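PDB 2JCB: 5-formyltetrahydrofolate cyclo-ligase family protein from Bacillus anthracis, which probably catalyses the ATP-dependent cyclisation of 5-formyltetrahydrofolate to 5,10-methenyltetrahydrofolate, and here holds ADP and magnesium. Local coordinates for residues R10-K13 with L14-K18; R153-V156 with H157-G160. All coordinates share one frame; numbering follows the deposited sequence.

Contact 1: R10-K13 with L14-K18; sequences REEK and LRLRK. With ADP (adenosine-5'-diphosphate), chain C.
K13 and R17 sit one turn apart on the alpha-helix 6-26, joined by R17 N to K13 O at 2.8 Å in the regular i to i+4 pattern that L14, R15 and L16 repeat. Spaced this way, R10, K13 and R17 send their side chains off the same flank to the phosphates of ADP. That flank is the well-packed one: K13 and R17 are buried, K13 lies on P176 and F180, and L16 and R17 rest on I144. K13 NZ reaches ADP O1A at 2.8 Å and is also salt-bridged to E178 and D181, a magnesium ligand. R10 bends at chi2 and chi3 on its way to O2A, which its guanidinium meets at its edge, with NH1 2.8 Å from that oxygen and NH2 in a weaker bond. E178 holds NH1 as well, so R10 and K13 each have both a phosphate oxygen and the E178 carboxylate as partners. The other flank is loose: E11, L14, R15 and K18 are exposed. E12 lies on H174 and P176, and its OE2 stays 5.7 Å from R15 NH2. R17 bends at chi3 (-83°); its NE bonds to G145 O while NH2 reaches beta-phosphate oxygen O2B of ADP at 2.7 Å.

Contact 2: R153-V156 with H157-G160; sequences RYLV and HYKG. With ADP (adenosine-5'-diphosphate), chain C.
Y158 packs back against Y154 one turn earlier, and its side chain is worth following outward. CB lies 3.6 Å from Y154 CE2, and CG stays close to that same carbon. With CG anti to the backbone N (chi1 178°), the ring ends up near parallel to that of Y154, the planes 22° apart, but slid off it until the centroids stand 5.8 Å from each other, so the rings barely overlap. CD1 passes Y154 OH, and CD2 comes 3.9 Å from L155 CD2. The backbone N of G160 sits 3.4 Å above the middle of one ring face. At the tip, OH lies within hydrogen-bonding reach of the I127 and K161 carbonyl oxygens, which must share its one proton.

This is the loop that leads from helix 150-154 into strand 161-165, within the beta-alpha-beta crossover that joins parallel strands 129-131 and 161-165 of the Rossmann-like sheet. Y154 O accepts H157 N at 3.2 Å, from above the carbonyl plane, and Y158 N weakly. Towards solvent, V156 CG1 lies over one face of the H157 imidazole, 3.8 Å from its centroid in a CH-pi contact. K159 bends at chi2 and brings NZ to V156 O at 3.2 Å; a water that accepts from NZ also lies within bonding distance of L155 O and Y158 O, and cannot serve every acceptor around it at once. R153 extends the other way: its guanidinium lies face-on over adenine, ADP C4 3.4 Å above its centre, while NH2 bonds weakly to the ribose O4'.

How the contacts relate
Each contact is local, between neighbours on its own continuous run of chain, and both are partly buried, yet they serve opposite ends of one nucleotide. Contact 1 lies in the N-terminal part of the long first helix, its centre about 19 Å from the chain centre, and works by charge on the diphosphate. Contact 2, about 14 Å from that centre, belongs to the end of helix 150-154 and the loop before strand 161-165; there the chemistry is largely aromatic and apolar, and its one ligand-pocket residue, R153, meets base and ribose mainly through a flat face. The two share no secondary-structure element, and their nearest atoms remain about 9 Å apart, but both touch ADP.

Contact 1: R10-K13 with L14-K18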
loop_
_atom_site.group_PDB
_atom_site.type_symbol
_atom_site.label_atom_id
_atom_site.label_comp_id
_atom_site.label_asym_id
_atom_site.label_seq_id
_atom_site.Cartn_x
_atom_site.Cartn_y
_atom_site.Cartn_z
ATOM N N ARG A 10 21.809 0.206 3.122
ATOM C CA ARG A 10 21.264 0.139 1.760
ATOM C C ARG A 10 21.298 -1.265 1.139
ATOM O O ARG A 10 20.328 -1.671 0.483
ATOM C CB ARG A 10 21.997 1.124 0.848
ATOM C CG ARG A 10 22.070 2.554 1.388
ATOM C CD ARG A 10 20.698 3.176 1.559
ATOM N NE ARG A 10 19.962 3.144 0.301
ATOM C CZ ARG A 10 18.653 3.368 0.170
ATOM N NH1 ARG A 10 17.883 3.664 1.221
ATOM N NH2 ARG A 10 18.106 3.289 -1.040
ATOM N N GLU A 11 22.402 -1.985 1.330
ATOM C CA GLU A 11 22.511 -3.356 0.835
ATOM C C GLU A 11 21.544 -4.311 1.529
ATOM O O GLU A 11 20.906 -5.121 0.867
ATOM C CB GLU A 11 23.960 -3.854 0.842
ATOM C CG GLU A 11 24.659 -3.562 -0.501
ATOM C CD GLU A 11 26.169 -3.379 -0.412
ATOM O OE1 GLU A 11 26.852 -4.101 0.364
ATOM O OE2 GLU A 11 26.699 -2.509 -1.151
ATOM N N GLU A 12 21.378 -4.173 2.841
ATOM C CA GLU A 12 20.342 -4.933 3.562
ATOM C C GLU A 12 18.900 -4.685 3.070
ATOM O O GLU A 12 18.119 -5.624 2.983
ATOM C CB GLU A 12 20.483 -4.703 5.068
ATOM C CG GLU A 12 19.506 -5.480 5.988
ATOM C CD GLU A 12 19.960 -5.423 7.454
ATOM O OE1 GLU A 12 21.158 -5.114 7.704
ATOM O OE2 GLU A 12 19.146 -5.694 8.361
ATOM N N LYS A 13 18.573 -3.435 2.747
ATOM C CA LYS A 13 17.277 -3.074 2.174
ATOM C C LYS A 13 17.036 -3.712 0.811
ATOM O O LYS A 13 15.945 -4.221 0.549
ATOM C CB LYS A 13 17.179 -1.558 2.059
ATOM C CG LYS A 13 16.473 -0.876 3.232
ATOM C CD LYS A 13 16.122 0.597 2.890
ATOM C CE LYS A 13 15.800 1.385 4.153
ATOM N NZ LYS A 13 15.074 2.638 3.885
ATOM N N LEU A 14 18.052 -3.662 -0.060
ATOM C CA LEU A 14 17.949 -4.265 -1.390
ATOM C C LEU A 14 17.823 -5.769 -1.260
ATOM O O LEU A 14 16.990 -6.360 -1.905
ATOM C CB LEU A 14 19.203 -3.979 -2.221
ATOM C CG LEU A 14 19.462 -2.574 -2.744
ATOM C CD1 LEU A 14 20.585 -2.644 -3.795
ATOM C CD2 LEU A 14 18.159 -1.940 -3.268
ATOM N N ARG A 15 18.694 -6.365 -0.455
ATOM C CA ARG A 15 18.638 -7.791 -0.105
ATOM C C ARG A 15 17.265 -8.242 0.405
ATOM O O ARG A 15 16.740 -9.285 -0.018
ATOM C CB ARG A 15 19.735 -8.107 0.934
ATOM C CG ARG A 15 20.112 -9.583 1.134
ATOM C CD ARG A 15 20.834 -9.827 2.503
ATOM N NE ARG A 15 19.849 -9.632 3.584
ATOM C CZ ARG A 15 19.200 -10.603 4.232
ATOM N NH1 ARG A 15 19.443 -11.886 3.960
ATOM N NH2 ARG A 15 18.305 -10.286 5.171
ATOM N N LEU A 16 16.664 -7.473 1.310
ATOM C CA LEU A 16 15.388 -7.883 1.861
ATOM C C LEU A 16 14.288 -7.665 0.819
ATOM O O LEU A 16 13.429 -8.526 0.644
ATOM C CB LEU A 16 15.052 -7.146 3.162
ATOM C CG LEU A 16 15.614 -7.765 4.438
ATOM C CD1 LEU A 16 15.520 -6.759 5.589
ATOM C CD2 LEU A 16 14.878 -9.091 4.768
ATOM N N ARG A 17 14.376 -6.544 0.103
ATOM C CA ARG A 17 13.393 -6.201 -0.970
ATOM C C ARG A 17 13.424 -7.318 -2.029
ATOM O O ARG A 17 12.400 -7.894 -2.352
ATOM C CB ARG A 17 13.720 -4.849 -1.603
ATOM C CG ARG A 17 12.530 -4.155 -2.291
ATOM C CD ARG A 17 12.976 -2.788 -2.899
ATOM N NE ARG A 17 12.977 -1.710 -1.896
ATOM C CZ ARG A 17 13.944 -0.835 -1.647
ATOM N NH1 ARG A 17 15.095 -0.808 -2.348
ATOM N NH2 ARG A 17 13.745 0.072 -0.695
ATOM N N LYS A 18 14.622 -7.635 -2.510
ATOM C CA LYS A 18 14.839 -8.740 -3.471
ATOM C C LYS A 18 14.238 -10.085 -2.991
ATOM O O LYS A 18 13.432 -10.708 -3.700
ATOM C CB LYS A 18 16.343 -8.870 -3.783
ATOM C CG LYS A 18 16.761 -9.754 -4.979
ATOM C CD LYS A 18 18.300 -9.875 -5.108
ATOM C CE LYS A 18 18.742 -10.931 -6.152
ATOM N NZ LYS A 18 20.078 -11.570 -5.862
HETATM P PB ADP C . 11.373 2.650 0.247
HETATM O O1B ADP C . 10.505 2.771 -1.002
HETATM O O2B ADP C . 11.623 1.229 0.594
HETATM O O3B ADP C . 10.766 3.546 1.306
HETATM P PA ADP C . 13.866 4.107 0.705
HETATM O O1A ADP C . 13.498 4.167 2.165
HETATM O O2A ADP C . 15.203 3.650 0.403
HETATM O O3A ADP C . 12.795 3.259 -0.171
HETATM O "O5'" ADP C . 13.788 5.615 0.129
HETATM C "C5'" ADP C . 14.296 5.788 -1.212
HETATM C "C4'" ADP C . 14.918 7.151 -1.389
HETATM O "O4'" ADP C . 13.960 8.120 -0.994
HETATM C "C3'" ADP C . 16.131 7.286 -0.475
HETATM O "O3'" ADP C . 17.231 7.622 -1.296
HETATM C "C2'" ADP C . 15.765 8.398 0.487
HETATM O "O2'" ADP C . 16.795 9.337 0.608
HETATM C "C1'" ADP C . 14.577 9.092 -0.153
HETATM N N9 ADP C . 13.609 9.664 0.820
HETATM C C8 ADP C . 12.707 8.970 1.539
HETATM N N7 ADP C . 11.956 9.809 2.292
HETATM C C5 ADP C . 12.363 11.062 2.076
HETATM C C6 ADP C . 11.957 12.413 2.547
HETATM N N6 ADP C . 10.961 12.571 3.442
HETATM N N1 ADP C . 12.580 13.469 2.024
HETATM C C2 ADP C . 13.587 13.335 1.137
HETATM N N3 ADP C . 13.988 12.143 0.652
HETATM C C4 ADP C . 13.421 10.978 1.061
#

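Contact 2: R153-V156 with H157-G160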
loop_
_atom_site.group_PDB
_atom_site.type_symbol
_atom_site.label_atom_id
_atom_site.label_comp_id
_atom_site.label_asym_id
_atom_site.label_seq_id
_atom_site.Cartn_x
_atom_site.Cartn_y
_atom_site.Cartn_z
ATOM N N ARG A 153 7.805 10.053 1.843
ATOM C CA ARG A 153 7.676 11.488 1.663
ATOM C C ARG A 153 6.243 11.923 1.940
ATOM O O ARG A 153 5.995 12.926 2.598
ATOM C CB ARG A 153 8.095 11.877 0.246
ATOM C CG ARG A 153 9.571 11.708 -0.014
ATOM C CD ARG A 153 9.856 12.103 -1.450
ATOM N NE ARG A 153 11.265 12.228 -1.796
ATOM C CZ ARG A 153 12.051 11.187 -2.047
ATOM N NH1 ARG A 153 13.303 11.393 -2.428
ATOM N NH2 ARG A 153 11.564 9.945 -1.926
ATOM N N TYR A 154 5.303 11.174 1.385
ATOM C CA TYR A 154 3.878 11.488 1.501
ATOM C C TYR A 154 3.393 11.428 2.954
ATOM O O TYR A 154 2.671 12.308 3.400
ATOM C CB TYR A 154 3.061 10.503 0.678
ATOM C CG TYR A 154 1.591 10.762 0.761
ATOM C CD1 TYR A 154 1.004 11.761 -0.014
ATOM C CD2 TYR A 154 0.771 10.016 1.606
ATOM C CE1 TYR A 154 -0.322 12.021 0.044
ATOM C CE2 TYR A 154 -0.603 10.283 1.688
ATOM C CZ TYR A 154 -1.138 11.286 0.895
ATOM O OH TYR A 154 -2.476 11.558 0.908
ATOM N N LEU A 155 3.835 10.417 3.682
ATOM C CA LEU A 155 3.363 10.226 5.060
ATOM C C LEU A 155 3.839 11.294 6.041
ATOM O O LEU A 155 3.304 11.383 7.153
ATOM C CB LEU A 155 3.649 8.804 5.576
ATOM C CG LEU A 155 2.871 7.709 4.863
ATOM C CD1 LEU A 155 3.374 6.349 5.347
ATOM C CD2 LEU A 155 1.368 7.885 5.044
ATOM N N VAL A 156 4.830 12.097 5.642
ATOM C CA VAL A 156 5.239 13.286 6.433
ATOM C C VAL A 156 4.041 14.218 6.671
ATOM O O VAL A 156 3.844 14.679 7.789
ATOM C CB VAL A 156 6.383 14.057 5.758
ATOM C CG1 VAL A 156 6.742 15.353 6.557
ATOM C CG2 VAL A 156 7.607 13.179 5.638
ATOM N N HIS A 157 3.240 14.465 5.637
ATOM C CA HIS A 157 2.148 15.429 5.709
ATOM C C HIS A 157 0.764 14.804 5.874
ATOM O O HIS A 157 -0.225 15.496 6.120
ATOM C CB HIS A 157 2.200 16.363 4.492
ATOM C CG HIS A 157 3.545 16.990 4.295
ATOM N ND1 HIS A 157 4.036 17.975 5.124
ATOM C CD2 HIS A 157 4.525 16.732 3.395
ATOM C CE1 HIS A 157 5.253 18.311 4.735
ATOM N NE2 HIS A 157 5.572 17.572 3.685
ATOM N N TYR A 158 0.685 13.495 5.760
ATOM C CA TYR A 158 -0.600 12.837 5.894
ATOM C C TYR A 158 -0.853 12.556 7.370
ATOM O O TYR A 158 -0.040 11.885 8.021
ATOM C CB TYR A 158 -0.658 11.543 5.079
ATOM C CG TYR A 158 -1.957 10.822 5.243
ATOM C CD1 TYR A 158 -3.129 11.338 4.698
ATOM C CD2 TYR A 158 -2.018 9.625 5.948
ATOM C CE1 TYR A 158 -4.357 10.651 4.840
ATOM C CE2 TYR A 158 -3.218 8.935 6.100
ATOM C CZ TYR A 158 -4.384 9.469 5.579
ATOM O OH TYR A 158 -5.540 8.757 5.738
ATOM N N LYS A 159 -1.994 13.036 7.867
ATOM C CA LYS A 159 -2.344 12.884 9.272
ATOM C C LYS A 159 -3.498 11.946 9.598
ATOM O O LYS A 159 -3.886 11.818 10.776
ATOM C CB LYS A 159 -2.609 14.267 9.886
ATOM C CG LYS A 159 -1.461 15.250 9.748
ATOM C CD LYS A 159 -0.151 14.661 10.251
ATOM C CE LYS A 159 0.907 15.726 10.397
ATOM N NZ LYS A 159 2.231 15.071 10.484
ATOM N N GLY A 160 -4.059 11.311 8.578
ATOM C CA GLY A 160 -5.137 10.378 8.764
ATOM C C GLY A 160 -4.658 9.017 9.209
ATOM O O GLY A 160 -3.530 8.841 9.644
HETATM P PB ADP C . 11.373 2.650 0.247
HETATM O O1B ADP C . 10.505 2.771 -1.002
HETATM O O2B ADP C . 11.623 1.229 0.594
HETATM O O3B ADP C . 10.766 3.546 1.306
HETATM P PA ADP C . 13.866 4.107 0.705
HETATM O O1A ADP C . 13.498 4.167 2.165
HETATM O O2A ADP C . 15.203 3.650 0.403
HETATM O O3A ADP C . 12.795 3.259 -0.171
HETATM O "O5'" ADP C . 13.788 5.615 0.129
HETATM C "C5'" ADP C . 14.296 5.788 -1.212
HETATM C "C4'" ADP C . 14.918 7.151 -1.389
HETATM O "O4'" ADP C . 13.960 8.120 -0.994
HETATM C "C3'" ADP C . 16.131 7.286 -0.475
HETATM O "O3'" ADP C . 17.231 7.622 -1.296
HETATM C "C2'" ADP C . 15.765 8.398 0.487
HETATM O "O2'" ADP C . 16.795 9.337 0.608
HETATM C "C1'" ADP C . 14.577 9.092 -0.153
HETATM N N9 ADP C . 13.609 9.664 0.820
HETATM C C8 ADP C . 12.707 8.970 1.539
HETATM N N7 ADP C . 11.956 9.809 2.292
HETATM C C5 ADP C . 12.363 11.062 2.076
HETATM C C6 ADP C . 11.957 12.413 2.547
HETATM N N6 ADP C . 10.961 12.571 3.442
HETATM N N1 ADP C . 12.580 13.469 2.024
HETATM C C2 ADP C . 13.587 13.335 1.137
HETATM N N3 ADP C . 13.988 12.143 0.652
HETATM C C4 ADP C . 13.421 10.978 1.061
HETATM O O HOH W 1 2.566 12.320 9.494
#